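Local coordinates for protein polysaccharide deacetylase (Bacillus anthracis, PDB 2J13) that probably removes acetyl groups from sugars of the bacterial cell wall peptidoglycan, as a metal-dependent carbohydrate esterase of family 4, at residues 13-18 with 159-164; 53-58 with 231-236; 117-122 with 153-158; 175-180 with 204-209. All coordinates share one frame; numbering follows the deposited sequence.

How the interactions relate
Interaction 3 sits at the zinc held by His113 and His117, the probable catalytic metal, where a cacodylate ion is bound. Interaction 1 ties the N-terminal segment to the helix that follows strand 157-158, and touches interaction 3 through His18 N and Phe158 O, 2.7 Å apart. Interactions 2 and 4 share one parallel sheet: Tyr58 O and Leu208 N are 2.9 Å apart between strands 56-63 and 207-210. Interaction 4 reaches back to interaction 3, with Trp176 CH2 3.9 Å from Gly156 CA. Interaction 2 holds a separate zinc, with the centres of interactions 2 and 3 about 29 Å apart.

Interaction 1. Residues 13-18 with 159-164; sequences YTNTPH and SERTLA
Ser159 packs under the bend of segment 13-18, its CB 3.3 Å from Thr16 O and also close to Thr14 O. It is the N-cap of helix 160-168 and forms a capping box with Thr162: Thr162 N donates to Ser159 OG, and Ser159 N donates to Thr162 OG1 at 2.9 Å. Glu160 opens the helix. With CG anti to the backbone N (chi1 -166°) and the chain extended beyond it, the carboxylate reaches Thr14, and Glu160 OE1 accepts from Thr14 N at 2.9 Å, nearly straight at 175° and on the anti side of the carboxylate. Thr14 OG1 adds a weak bond to the same oxygen. That oxygen also lies at the edge of the Tyr13 ring, whose plane is turned 73° from the carboxylate. A water accepts from Glu160 N and donates to Thr16 O at 2.7 Å. Arg161 N donates to Thr14 O at 3.1 Å, a direct bond from the first turn to the N-terminal segment, whereas Glu160 N is linked through the water. The Arg161 side chain runs alongside Asn15, its CD 3.1 Å from Asn15 OD1, while NH2 forms a salt bridge with Asp125 beyond. One turn on, Ala164 presents its methyl to a face of the Tyr13 ring in a CH-pi contact, offset toward the phenol end, with CB 3.6 Å from Tyr13 CZ.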
loop_
_atom_site.group_PDB
_atom_site.type_symbol
_atom_site.label_atom_id
_atom_site.label_comp_id
_atom_site.label_asym_id
_atom_site.label_seq_id
_atom_site.Cartn_x
_atom_site.Cartn_y
_atom_site.Cartn_z
ATOM N N TYR A 13 -1.270 -10.406 -23.399
ATOM C CA TYR A 13 -0.551 -9.589 -22.443
ATOM C C TYR A 13 0.841 -10.133 -22.264
ATOM O O TYR A 13 1.075 -11.348 -22.277
ATOM C CB TYR A 13 -1.244 -9.596 -21.079
ATOM C CG TYR A 13 -2.569 -8.888 -21.028
ATOM C CD1 TYR A 13 -2.693 -7.560 -21.403
ATOM C CD2 TYR A 13 -3.696 -9.537 -20.540
ATOM C CE1 TYR A 13 -3.918 -6.902 -21.333
ATOM C CE2 TYR A 13 -4.918 -8.889 -20.456
ATOM C CZ TYR A 13 -5.025 -7.581 -20.860
ATOM O OH TYR A 13 -6.257 -6.970 -20.777
ATOM N N THR A 14 1.781 -9.224 -22.073
ATOM C CA THR A 14 3.136 -9.597 -21.800
ATOM C C THR A 14 3.227 -10.117 -20.376
ATOM O O THR A 14 2.616 -9.538 -19.456
ATOM C CB THR A 14 4.035 -8.357 -22.005
ATOM O OG1 THR A 14 3.817 -7.850 -23.340
ATOM C CG2 THR A 14 5.457 -8.712 -21.840
ATOM N N ASN A 15 3.969 -11.200 -20.200
ATOM C CA ASN A 15 4.189 -11.804 -18.898
ATOM C C ASN A 15 5.587 -11.548 -18.371
ATOM O O ASN A 15 5.967 -12.069 -17.325
ATOM C CB ASN A 15 3.910 -13.308 -18.983
ATOM C CG ASN A 15 2.511 -13.622 -19.548
ATOM O OD1 ASN A 15 1.492 -13.206 -18.985
ATOM N ND2 ASN A 15 2.462 -14.365 -20.654
ATOM N N THR A 16 6.382 -10.732 -19.081
ATOM C CA THR A 16 7.737 -10.465 -18.631
ATOM C C THR A 16 7.655 -9.708 -17.305
ATOM O O THR A 16 6.911 -8.743 -17.214
ATOM C CB THR A 16 8.551 -9.668 -19.656
ATOM O OG1 THR A 16 8.625 -10.422 -20.868
ATOM C CG2 THR A 16 9.967 -9.432 -19.148
ATOM N N PRO A 17 8.372 -10.200 -16.285
ATOM C CA PRO A 17 8.350 -9.552 -14.968
ATOM C C PRO A 17 9.185 -8.290 -14.861
ATOM O O PRO A 17 10.275 -8.174 -15.466
ATOM C CB PRO A 17 8.922 -10.629 -14.038
ATOM C CG PRO A 17 9.694 -11.525 -14.890
ATOM C CD PRO A 17 9.151 -11.457 -16.256
ATOM N N HIS A 18 8.688 -7.347 -14.073
ATOM C CA HIS A 18 9.404 -6.138 -13.768
ATOM C C HIS A 18 9.392 -6.009 -12.260
ATOM O O HIS A 18 8.440 -6.496 -11.625
ATOM C CB HIS A 18 8.674 -4.962 -14.389
ATOM C CG HIS A 18 8.527 -5.047 -15.882
ATOM N ND1 HIS A 18 9.606 -5.014 -16.743
ATOM C CD2 HIS A 18 7.424 -5.118 -16.665
ATOM C CE1 HIS A 18 9.174 -5.087 -17.991
ATOM N NE2 HIS A 18 7.853 -5.147 -17.973
ATOM N N SER A 159 3.796 -7.743 -14.066
ATOM C CA SER A 159 3.836 -7.745 -15.542
ATOM C C SER A 159 2.633 -7.015 -16.072
ATOM O O SER A 159 1.727 -6.661 -15.346
ATOM C CB SER A 159 3.860 -9.180 -16.060
ATOM O OG SER A 159 2.665 -9.848 -15.667
ATOM N N GLU A 160 2.587 -6.767 -17.373
ATOM C CA GLU A 160 1.370 -6.284 -17.981
ATOM C C GLU A 160 0.164 -7.150 -17.613
ATOM O O GLU A 160 -0.924 -6.633 -17.313
ATOM C CB GLU A 160 1.519 -6.224 -19.513
ATOM C CG GLU A 160 0.418 -5.413 -20.130
ATOM C CD GLU A 160 0.375 -5.465 -21.659
ATOM O OE1 GLU A 160 0.925 -6.412 -22.277
ATOM O OE2 GLU A 160 -0.257 -4.531 -22.212
ATOM N N ARG A 161 0.346 -8.463 -17.658
ATOM C CA ARG A 161 -0.745 -9.389 -17.343
ATOM C C ARG A 161 -1.268 -9.205 -15.920
ATOM O O ARG A 161 -2.476 -9.083 -15.721
ATOM C CB ARG A 161 -0.311 -10.828 -17.538
ATOM C CG ARG A 161 -1.496 -11.791 -17.459
ATOM C CD ARG A 161 -1.081 -13.173 -17.204
ATOM N NE ARG A 161 -2.198 -14.063 -17.490
ATOM C CZ ARG A 161 -2.545 -14.413 -18.719
ATOM N NH1 ARG A 161 -1.849 -13.961 -19.762
ATOM N NH2 ARG A 161 -3.596 -15.202 -18.902
ATOM N N THR A 162 -0.364 -9.156 -14.956
ATOM C CA THR A 162 -0.790 -9.110 -13.533
ATOM C C THR A 162 -1.469 -7.772 -13.206
ATOM O O THR A 162 -2.433 -7.728 -12.436
ATOM C CB THR A 162 0.354 -9.424 -12.546
ATOM O OG1 THR A 162 1.350 -8.391 -12.574
ATOM C CG2 THR A 162 1.006 -10.761 -12.821
ATOM N N LEU A 163 -0.955 -6.668 -13.759
ATOM C CA LEU A 163 -1.600 -5.372 -13.647
ATOM C C LEU A 163 -2.996 -5.400 -14.215
ATOM O O LEU A 163 -3.957 -4.983 -13.576
ATOM C CB LEU A 163 -0.756 -4.293 -14.356
ATOM C CG LEU A 163 0.601 -4.014 -13.776
ATOM C CD1 LEU A 163 1.395 -3.043 -14.690
ATOM C CD2 LEU A 163 0.501 -3.450 -12.322
ATOM N N ALA A 164 -3.143 -5.939 -15.421
ATOM C CA ALA A 164 -4.438 -5.963 -16.071
ATOM C C ALA A 164 -5.451 -6.885 -15.345
ATOM O O ALA A 164 -6.597 -6.534 -15.217
ATOM C CB ALA A 164 -4.286 -6.350 -17.555
HETATM O O HOH W 1 5.224 -7.210 -18.644
#

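Interaction 2. Residues 53-58 with 231-236; sequences KKKDIY and KGYHFK. With ZN (zinc ion), chain D.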
loop_
_atom_site.group_PDB
_atom_site.type_symbol
_atom_site.label_atom_id
_atom_site.label_comp_id
_atom_site.label_asym_id
_atom_site.label_seq_id
_atom_site.Cartn_x
_atom_site.Cartn_y
_atom_site.Cartn_z
ATOM N N LYS A 53 1.257 18.932 -8.287
ATOM C CA LYS A 53 1.088 20.383 -8.197
ATOM C C LYS A 53 0.501 20.800 -6.835
ATOM O O LYS A 53 0.277 21.981 -6.596
ATOM C CB LYS A 53 0.199 20.881 -9.352
ATOM C CG LYS A 53 -1.317 20.895 -9.071
ATOM C CD LYS A 53 -2.141 20.997 -10.361
ATOM C CE LYS A 53 -3.642 21.202 -10.075
ATOM N NZ LYS A 53 -4.250 20.145 -9.183
ATOM N N LYS A 54 0.251 19.825 -5.957
ATOM C CA LYS A 54 -0.251 20.055 -4.609
ATOM C C LYS A 54 0.710 19.380 -3.629
ATOM O O LYS A 54 1.309 18.353 -3.955
ATOM C CB LYS A 54 -1.637 19.429 -4.443
ATOM C CG LYS A 54 -2.717 19.986 -5.352
ATOM C CD LYS A 54 -3.982 19.118 -5.317
ATOM C CE LYS A 54 -4.734 19.203 -3.984
ATOM N NZ LYS A 54 -5.902 18.256 -3.945
ATOM N N LYS A 55 0.837 19.942 -2.428
ATOM C CA LYS A 55 1.731 19.411 -1.405
ATOM C C LYS A 55 1.022 18.366 -0.537
ATOM O O LYS A 55 1.206 18.319 0.687
ATOM C CB LYS A 55 2.300 20.535 -0.518
ATOM C CG LYS A 55 3.475 21.261 -1.169
ATOM C CD LYS A 55 4.246 22.171 -0.181
ATOM C CE LYS A 55 5.705 22.345 -0.619
ATOM N NZ LYS A 55 6.495 23.181 0.348
ATOM N N ASP A 56 0.231 17.517 -1.184
ATOM C CA ASP A 56 -0.392 16.357 -0.524
ATOM C C ASP A 56 0.491 15.148 -0.719
ATOM O O ASP A 56 1.001 14.915 -1.810
ATOM C CB ASP A 56 -1.772 16.068 -1.127
ATOM C CG ASP A 56 -2.784 17.149 -0.821
ATOM O OD1 ASP A 56 -2.495 17.989 0.046
ATOM O OD2 ASP A 56 -3.862 17.150 -1.434
ATOM N N ILE A 57 0.687 14.401 0.362
ATOM C CA ILE A 57 1.486 13.178 0.360
ATOM C C ILE A 57 0.742 12.048 1.078
ATOM O O ILE A 57 -0.234 12.277 1.779
ATOM C CB ILE A 57 2.865 13.406 0.936
ATOM C CG1 ILE A 57 2.781 13.933 2.383
ATOM C CG2 ILE A 57 3.661 14.348 -0.004
ATOM C CD1 ILE A 57 4.176 14.090 3.074
ATOM N N TYR A 58 1.185 10.809 0.846
ATOM C CA TYR A 58 0.397 9.609 1.198
ATOM C C TYR A 58 1.277 8.568 1.858
ATOM O O TYR A 58 2.141 8.021 1.224
ATOM C CB TYR A 58 -0.246 9.031 -0.072
ATOM C CG TYR A 58 -0.989 10.086 -0.842
ATOM C CD1 TYR A 58 -2.311 10.359 -0.553
ATOM C CD2 TYR A 58 -0.355 10.841 -1.816
ATOM C CE1 TYR A 58 -3.006 11.375 -1.233
ATOM C CE2 TYR A 58 -1.038 11.848 -2.505
ATOM C CZ TYR A 58 -2.363 12.105 -2.188
ATOM O OH TYR A 58 -3.110 13.073 -2.838
ATOM N N LYS A 231 7.040 22.104 6.447
ATOM C CA LYS A 231 7.311 22.451 5.062
ATOM C C LYS A 231 6.052 22.581 4.192
ATOM O O LYS A 231 6.149 22.722 2.969
ATOM C CB LYS A 231 8.310 21.465 4.459
ATOM C CG LYS A 231 9.688 21.561 5.092
ATOM C CD LYS A 231 10.674 20.509 4.581
ATOM C CE LYS A 231 10.850 20.599 3.070
ATOM N NZ LYS A 231 12.303 20.443 2.694
ATOM N N GLY A 232 4.880 22.574 4.810
ATOM C CA GLY A 232 3.631 22.845 4.123
ATOM C C GLY A 232 2.956 21.614 3.559
ATOM O O GLY A 232 1.921 21.734 2.877
ATOM N N TYR A 233 3.498 20.430 3.859
ATOM C CA TYR A 233 2.873 19.190 3.369
ATOM C C TYR A 233 1.650 18.793 4.166
ATOM O O TYR A 233 1.549 19.038 5.371
ATOM C CB TYR A 233 3.879 18.039 3.347
ATOM C CG TYR A 233 4.912 18.191 2.274
ATOM C CD1 TYR A 233 4.696 17.666 0.999
ATOM C CD2 TYR A 233 6.094 18.846 2.510
ATOM C CE1 TYR A 233 5.628 17.801 0.003
ATOM C CE2 TYR A 233 7.051 18.980 1.515
ATOM C CZ TYR A 233 6.794 18.459 0.249
ATOM O OH TYR A 233 7.709 18.559 -0.753
ATOM N N HIS A 234 0.724 18.137 3.478
ATOM C CA HIS A 234 -0.494 17.612 4.086
ATOM C C HIS A 234 -0.529 16.118 3.849
ATOM O O HIS A 234 -0.353 15.692 2.725
ATOM C CB HIS A 234 -1.716 18.224 3.408
ATOM C CG HIS A 234 -1.652 19.720 3.300
ATOM N ND1 HIS A 234 -1.976 20.403 2.145
ATOM C CD2 HIS A 234 -1.231 20.652 4.186
ATOM C CE1 HIS A 234 -1.779 21.697 2.334
ATOM N NE2 HIS A 234 -1.329 21.876 3.564
ATOM N N PHE A 235 -0.784 15.361 4.901
ATOM C CA PHE A 235 -0.889 13.901 4.815
ATOM C C PHE A 235 -2.323 13.490 4.557
ATOM O O PHE A 235 -3.224 13.782 5.372
ATOM C CB PHE A 235 -0.410 13.268 6.112
ATOM C CG PHE A 235 1.062 13.343 6.313
ATOM C CD1 PHE A 235 1.650 14.435 6.952
ATOM C CD2 PHE A 235 1.863 12.306 5.899
ATOM C CE1 PHE A 235 3.000 14.488 7.161
ATOM C CE2 PHE A 235 3.254 12.348 6.099
ATOM C CZ PHE A 235 3.817 13.450 6.731
ATOM N N LYS A 236 -2.523 12.777 3.457
ATOM C CA LYS A 236 -3.830 12.425 2.958
ATOM C C LYS A 236 -3.958 10.907 2.760
ATOM O O LYS A 236 -2.975 10.167 2.880
ATOM C CB LYS A 236 -4.073 13.161 1.640
ATOM C CG LYS A 236 -3.930 14.690 1.704
ATOM C CD LYS A 236 -5.125 15.305 2.387
ATOM C CE LYS A 236 -5.564 16.579 1.734
ATOM N NZ LYS A 236 -6.106 16.337 0.364
HETATM ZN ZN ZN D . -3.418 19.598 0.654
HETATM O O HOH W 2 -5.459 20.659 1.375
HETATM O O HOH W 3 -3.089 20.964 -1.131
#
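Asp56 OD2 is gripped by two lysines: Lys236 NZ, 3.0 Å away and above the carboxylate plane, and Lys54 NZ, in a weaker salt bridge. The other oxygen turns to metal. Asp56 OD1 binds zinc at 1.9 Å, and His234 ND1 completes the protein's share at 2.2 Å, with two waters on the same ion. Both lysines and the zinc therefore draw on one carboxylate, which should favour its charged form. Asp56 and His234 are neighbours on adjacent parallel strands, 56-63 and 234-236, of the sheet in the NodB-type deacetylase barrel. Backbone bonds alternate along the pair: His234 N to Lys55 O, Ile57 N to His234 O, then Lys236 N to Ile57 O. On the other face of the sheet, Ile57 lies beside Phe235, its CD1 over the ring face and offset toward the rim, 3.6 Å from Phe235 CE2. Its CG2 branch meets Tyr233 CD1, and Leu228 of helix 217-230 packs against all three side chains. Lys55, extended beyond CG, passes CE over a face of the Tyr233 ring and places NZ 2.7 Å from Lys231 O, just before Gly232 closes the helix with a Schellman motif.

Interaction 3. Residues 117-122 with 153-158; sequences HPDFTA and PPRGVF. With ZN (zinc ion), chain B; CAC (cacodylate ion), chain H.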
loop_
_atom_site.group_PDB
_atom_site.type_symbol
_atom_site.label_atom_id
_atom_site.label_comp_id
_atom_site.label_asym_id
_atom_site.label_seq_id
_atom_site.Cartn_x
_atom_site.Cartn_y
_atom_site.Cartn_z
ATOM N N HIS A 117 1.707 -13.977 -0.269
ATOM C CA HIS A 117 2.838 -13.159 -0.704
ATOM C C HIS A 117 3.735 -13.830 -1.748
ATOM O O HIS A 117 4.956 -13.691 -1.698
ATOM C CB HIS A 117 3.664 -12.770 0.543
ATOM C CG HIS A 117 4.509 -11.533 0.399
ATOM N ND1 HIS A 117 5.881 -11.585 0.245
ATOM C CD2 HIS A 117 4.196 -10.221 0.494
ATOM C CE1 HIS A 117 6.366 -10.350 0.199
ATOM N NE2 HIS A 117 5.363 -9.500 0.370
ATOM N N PRO A 118 3.139 -14.465 -2.770
ATOM C CA PRO A 118 3.933 -14.929 -3.914
ATOM C C PRO A 118 4.215 -13.803 -4.859
ATOM O O PRO A 118 3.508 -12.793 -4.884
ATOM C CB PRO A 118 2.986 -15.897 -4.595
ATOM C CG PRO A 118 1.650 -15.228 -4.422
ATOM C CD PRO A 118 1.712 -14.748 -2.985
ATOM N N ASP A 119 5.242 -13.971 -5.670
ATOM C CA ASP A 119 5.399 -13.109 -6.837
ATOM C C ASP A 119 4.242 -13.374 -7.800
ATOM O O ASP A 119 4.021 -14.538 -8.236
ATOM C CB ASP A 119 6.762 -13.377 -7.508
ATOM C CG ASP A 119 7.934 -12.607 -6.836
ATOM O OD1 ASP A 119 7.717 -11.810 -5.868
ATOM O OD2 ASP A 119 9.105 -12.799 -7.310
ATOM N N PHE A 120 3.479 -12.328 -8.126
ATOM C CA PHE A 120 2.261 -12.456 -8.959
ATOM C C PHE A 120 2.557 -12.969 -10.365
ATOM O O PHE A 120 1.719 -13.587 -10.992
ATOM C CB PHE A 120 1.493 -11.153 -9.070
ATOM C CG PHE A 120 0.719 -10.763 -7.798
ATOM C CD1 PHE A 120 0.702 -11.583 -6.681
ATOM C CD2 PHE A 120 -0.040 -9.619 -7.802
ATOM C CE1 PHE A 120 -0.046 -11.228 -5.544
ATOM C CE2 PHE A 120 -0.791 -9.251 -6.678
ATOM C CZ PHE A 120 -0.770 -10.058 -5.554
ATOM N N THR A 121 3.758 -12.695 -10.843
ATOM C CA THR A 121 4.165 -13.131 -12.178
ATOM C C THR A 121 4.440 -14.644 -12.234
ATOM O O THR A 121 4.590 -15.202 -13.355
ATOM C CB THR A 121 5.432 -12.346 -12.607
ATOM O OG1 THR A 121 6.444 -12.539 -11.621
ATOM C CG2 THR A 121 5.154 -10.861 -12.777
ATOM N N ALA A 122 4.549 -15.302 -11.069
ATOM C CA ALA A 122 4.912 -16.718 -10.947
ATOM C C ALA A 122 3.711 -17.626 -10.722
ATOM O O ALA A 122 3.879 -18.837 -10.540
ATOM C CB ALA A 122 5.893 -16.923 -9.799
ATOM N N PRO A 153 1.376 -5.254 -5.086
ATOM C CA PRO A 153 1.939 -6.568 -5.323
ATOM C C PRO A 153 3.125 -6.921 -4.435
ATOM O O PRO A 153 3.976 -6.047 -4.152
ATOM C CB PRO A 153 2.414 -6.490 -6.806
ATOM C CG PRO A 153 1.861 -5.354 -7.352
ATOM C CD PRO A 153 1.515 -4.386 -6.265
ATOM N N PRO A 154 3.202 -8.181 -3.978
ATOM C CA PRO A 154 4.375 -8.637 -3.246
ATOM C C PRO A 154 5.669 -8.285 -3.950
ATOM O O PRO A 154 5.804 -8.512 -5.161
ATOM C CB PRO A 154 4.154 -10.132 -3.179
ATOM C CG PRO A 154 2.710 -10.231 -3.097
ATOM C CD PRO A 154 2.206 -9.271 -4.065
ATOM N N ARG A 155 6.584 -7.704 -3.200
ATOM C CA ARG A 155 7.902 -7.268 -3.704
ATOM C C ARG A 155 7.887 -6.257 -4.850
ATOM O O ARG A 155 8.950 -5.955 -5.447
ATOM C CB ARG A 155 8.744 -8.508 -4.035
ATOM C CG ARG A 155 8.925 -9.468 -2.923
ATOM C CD ARG A 155 9.708 -10.764 -3.325
ATOM N NE ARG A 155 9.489 -11.722 -2.249
ATOM C CZ ARG A 155 8.404 -12.495 -2.086
ATOM N NH1 ARG A 155 7.411 -12.572 -3.005
ATOM N NH2 ARG A 155 8.322 -13.239 -0.985
ATOM N N GLY A 156 6.731 -5.653 -5.131
ATOM C CA GLY A 156 6.578 -4.731 -6.237
ATOM C C GLY A 156 6.791 -5.396 -7.595
ATOM O O GLY A 156 7.080 -4.720 -8.587
ATOM N N VAL A 157 6.628 -6.721 -7.637
ATOM C CA VAL A 157 6.795 -7.465 -8.885
ATOM C C VAL A 157 5.489 -7.472 -9.671
ATOM O O VAL A 157 4.387 -7.783 -9.136
ATOM C CB VAL A 157 7.343 -8.865 -8.643
ATOM C CG1 VAL A 157 7.396 -9.684 -9.959
ATOM C CG2 VAL A 157 8.736 -8.797 -7.959
ATOM N N PHE A 158 5.603 -7.175 -10.957
ATOM C CA PHE A 158 4.452 -7.112 -11.847
ATOM C C PHE A 158 4.828 -7.426 -13.300
ATOM O O PHE A 158 6.014 -7.350 -13.672
ATOM C CB PHE A 158 3.773 -5.751 -11.809
ATOM C CG PHE A 158 4.620 -4.633 -12.373
ATOM C CD1 PHE A 158 5.628 -4.067 -11.599
ATOM C CD2 PHE A 158 4.410 -4.179 -13.655
ATOM C CE1 PHE A 158 6.437 -3.049 -12.105
ATOM C CE2 PHE A 158 5.209 -3.158 -14.169
ATOM C CZ PHE A 158 6.216 -2.609 -13.369
HETATM ZN ZN ZN B . 5.503 -7.485 0.820
HETATM AS AS CAC H . 7.386 -5.225 -0.183
HETATM O O1 CAC H . 6.677 -4.452 1.156
HETATM O O2 CAC H . 6.503 -6.657 -0.551
HETATM C C1 CAC H . 7.247 -4.014 -1.702
HETATM C C2 CAC H . 9.264 -5.714 0.135
HETATM O O HOH W 4 4.106 -9.731 -7.122
#
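His117 lies with one ring face over Pro154 CB, which sits 3.7 Å from the ring centroid, while its NE2 binds zinc at 2.1 Å. This is the zinc site of the NodB domain, shared with His113 in the HxxxH motif of family 4 esterases. A cacodylate oxygen, O2, completes a bridge from the metal to Arg155 N at 2.8 Å, consistent with that amide helping to form an oxyanion hole, as in relatives. His117 O also accepts from Arg155 NH1, tilted out of the carbonyl plane. Pro118 O presses on the Pro154 ring, 3.2 Å from CG. Asp119 OD1 takes the same Arg155 NH1 in a salt bridge of 3.0 Å, met from above the carboxylate plane, so two acceptors, His117 O and Asp119 OD1, hold the one NH1. Phe120 turns a ring face to Pro154 CD, 3.3 Å from CE1; Pro154 is thus wedged between two aromatic rings, CB on His117 and CD on Phe120. A bridging water accepts from Phe120 N and donates to Pro154 O and Val157 O. Thr121, with OG1 between its backbone N and carbonyl carbon (chi1 56°), rests OG1 3.4 Å from Val157 CG1 and CG2 3.5 Å from Phe158 C.

Interaction 4. Residues 175-180 with 204-209; sequences FWSLAF and PGSILL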
loop_
_atom_site.group_PDB
_atom_site.type_symbol
_atom_site.label_atom_id
_atom_site.label_comp_id
_atom_site.label_asym_id
_atom_site.label_seq_id
_atom_site.Cartn_x
_atom_site.Cartn_y
_atom_site.Cartn_z
ATOM N N PHE A 175 1.711 1.380 -6.225
ATOM C CA PHE A 175 3.139 1.263 -5.988
ATOM C C PHE A 175 3.577 2.369 -5.041
ATOM O O PHE A 175 2.804 2.708 -4.169
ATOM C CB PHE A 175 3.867 1.223 -7.332
ATOM C CG PHE A 175 3.578 -0.028 -8.094
ATOM C CD1 PHE A 175 4.274 -1.182 -7.828
ATOM C CD2 PHE A 175 2.587 -0.054 -9.019
ATOM C CE1 PHE A 175 3.988 -2.355 -8.518
ATOM C CE2 PHE A 175 2.309 -1.226 -9.728
ATOM C CZ PHE A 175 3.011 -2.354 -9.458
ATOM N N TRP A 176 4.759 2.942 -5.204
ATOM C CA TRP A 176 5.248 3.989 -4.268
ATOM C C TRP A 176 6.265 4.839 -4.982
ATOM O O TRP A 176 6.791 4.436 -6.017
ATOM C CB TRP A 176 5.873 3.383 -3.006
ATOM C CG TRP A 176 7.028 2.493 -3.234
ATOM C CD1 TRP A 176 8.346 2.814 -3.241
ATOM C CD2 TRP A 176 6.963 1.087 -3.528
ATOM N NE1 TRP A 176 9.115 1.706 -3.498
ATOM C CE2 TRP A 176 8.286 0.630 -3.689
ATOM C CE3 TRP A 176 5.913 0.177 -3.676
ATOM C CZ2 TRP A 176 8.583 -0.699 -3.990
ATOM C CZ3 TRP A 176 6.217 -1.124 -3.971
ATOM C CH2 TRP A 176 7.529 -1.556 -4.130
ATOM N N SER A 177 6.570 5.988 -4.409
ATOM C CA SER A 177 7.627 6.834 -4.974
ATOM C C SER A 177 8.864 7.000 -4.114
ATOM O O SER A 177 9.961 7.330 -4.643
ATOM C CB SER A 177 7.052 8.175 -5.398
ATOM O OG SER A 177 6.681 8.948 -4.283
ATOM N N LEU A 178 8.741 6.686 -2.834
ATOM C CA LEU A 178 9.818 6.757 -1.893
ATOM C C LEU A 178 9.655 5.645 -0.894
ATOM O O LEU A 178 8.596 5.535 -0.299
ATOM C CB LEU A 178 9.687 8.101 -1.168
ATOM C CG LEU A 178 10.941 8.888 -0.859
ATOM C CD1 LEU A 178 11.764 9.114 -2.143
ATOM C CD2 LEU A 178 10.471 10.185 -0.205
ATOM N N ALA A 179 10.689 4.840 -0.685
ATOM C CA ALA A 179 10.678 3.850 0.388
ATOM C C ALA A 179 11.847 4.074 1.301
ATOM O O ALA A 179 12.970 4.363 0.844
ATOM C CB ALA A 179 10.693 2.453 -0.150
ATOM N N PHE A 180 11.599 3.948 2.590
ATOM C CA PHE A 180 12.684 4.039 3.537
ATOM C C PHE A 180 12.685 2.976 4.595
ATOM O O PHE A 180 11.780 2.886 5.416
ATOM C CB PHE A 180 12.763 5.408 4.180
ATOM C CG PHE A 180 13.980 5.554 5.032
ATOM C CD1 PHE A 180 15.251 5.481 4.467
ATOM C CD2 PHE A 180 13.862 5.681 6.402
ATOM C CE1 PHE A 180 16.380 5.566 5.261
ATOM C CE2 PHE A 180 14.993 5.769 7.199
ATOM C CZ PHE A 180 16.246 5.709 6.624
ATOM N N PRO A 204 6.033 16.851 -3.795
ATOM C CA PRO A 204 4.586 16.890 -3.933
ATOM C C PRO A 204 4.050 15.636 -4.634
ATOM O O PRO A 204 4.619 15.212 -5.652
ATOM C CB PRO A 204 4.363 18.137 -4.795
ATOM C CG PRO A 204 5.481 18.992 -4.467
ATOM C CD PRO A 204 6.653 18.074 -4.362
ATOM N N GLY A 205 3.008 15.041 -4.046
ATOM C CA GLY A 205 2.411 13.813 -4.564
ATOM C C GLY A 205 3.070 12.519 -4.125
ATOM O O GLY A 205 2.600 11.442 -4.515
ATOM N N SER A 206 4.145 12.595 -3.341
ATOM C CA SER A 206 4.849 11.391 -2.934
ATOM C C SER A 206 3.913 10.372 -2.241
ATOM O O SER A 206 3.108 10.720 -1.375
ATOM C CB SER A 206 6.042 11.703 -2.014
ATOM O OG SER A 206 7.105 12.412 -2.672
ATOM N N ILE A 207 4.078 9.109 -2.632
ATOM C CA ILE A 207 3.524 7.966 -1.908
ATOM C C ILE A 207 4.703 7.280 -1.188
ATOM O O ILE A 207 5.620 6.750 -1.831
ATOM C CB ILE A 207 2.764 6.946 -2.814
ATOM C CG1 ILE A 207 1.622 7.629 -3.542
ATOM C CG2 ILE A 207 2.323 5.718 -1.923
ATOM C CD1 ILE A 207 0.810 6.728 -4.492
ATOM N N LEU A 208 4.701 7.342 0.142
ATOM C CA LEU A 208 5.784 6.828 0.952
ATOM C C LEU A 208 5.481 5.420 1.380
ATOM O O LEU A 208 4.348 5.111 1.771
ATOM C CB LEU A 208 5.997 7.681 2.208
ATOM C CG LEU A 208 6.084 9.179 1.973
ATOM C CD1 LEU A 208 6.377 9.871 3.297
ATOM C CD2 LEU A 208 7.153 9.452 0.928
ATOM N N LEU A 209 6.499 4.573 1.319
ATOM C CA LEU A 209 6.400 3.241 1.888
ATOM C C LEU A 209 7.382 3.217 3.071
ATOM O O LEU A 209 8.609 3.259 2.879
ATOM C CB LEU A 209 6.732 2.194 0.825
ATOM C CG LEU A 209 6.962 0.784 1.318
ATOM C CD1 LEU A 209 5.888 0.313 2.338
ATOM C CD2 LEU A 209 7.044 -0.209 0.126
HETATM O O HOH W 5 8.583 11.149 -4.297
#
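Trp176 begins its contact at CB, 3.6 Å from Ile207 O, just before strand 178-179, which pairs in parallel with strand 207-210 of the deacetylase barrel sheet. Chi1 of 59° sets CG between backbone N and carbonyl carbon, swinging the indole over Leu209. CG then meets Leu209 CB, and further out CD2, CE2 and CE3 lie around Leu209 CD2, whose methyl stands over the centre of the six-membered ring, 4.0 Å from its centroid, in a CH-pi contact. At the tip, Trp176 CH2 comes 3.5 Å from C1 of the zinc-bound cacodylate, which puts the indole beside the metal pocket. Trp20 meets the indole edge-to-face. Beyond the tryptophan, Ile207 O accepts two backbone bonds, from Ser177 N in the carbonyl plane at 2.9 Å and from Leu178 N, tilted out of it. Leu209 N donates to Leu178 O, and Phe180 N to Leu209 O. Ser177 lends its side chain too: its OG accepts from Ile207 N at 3.1 Å.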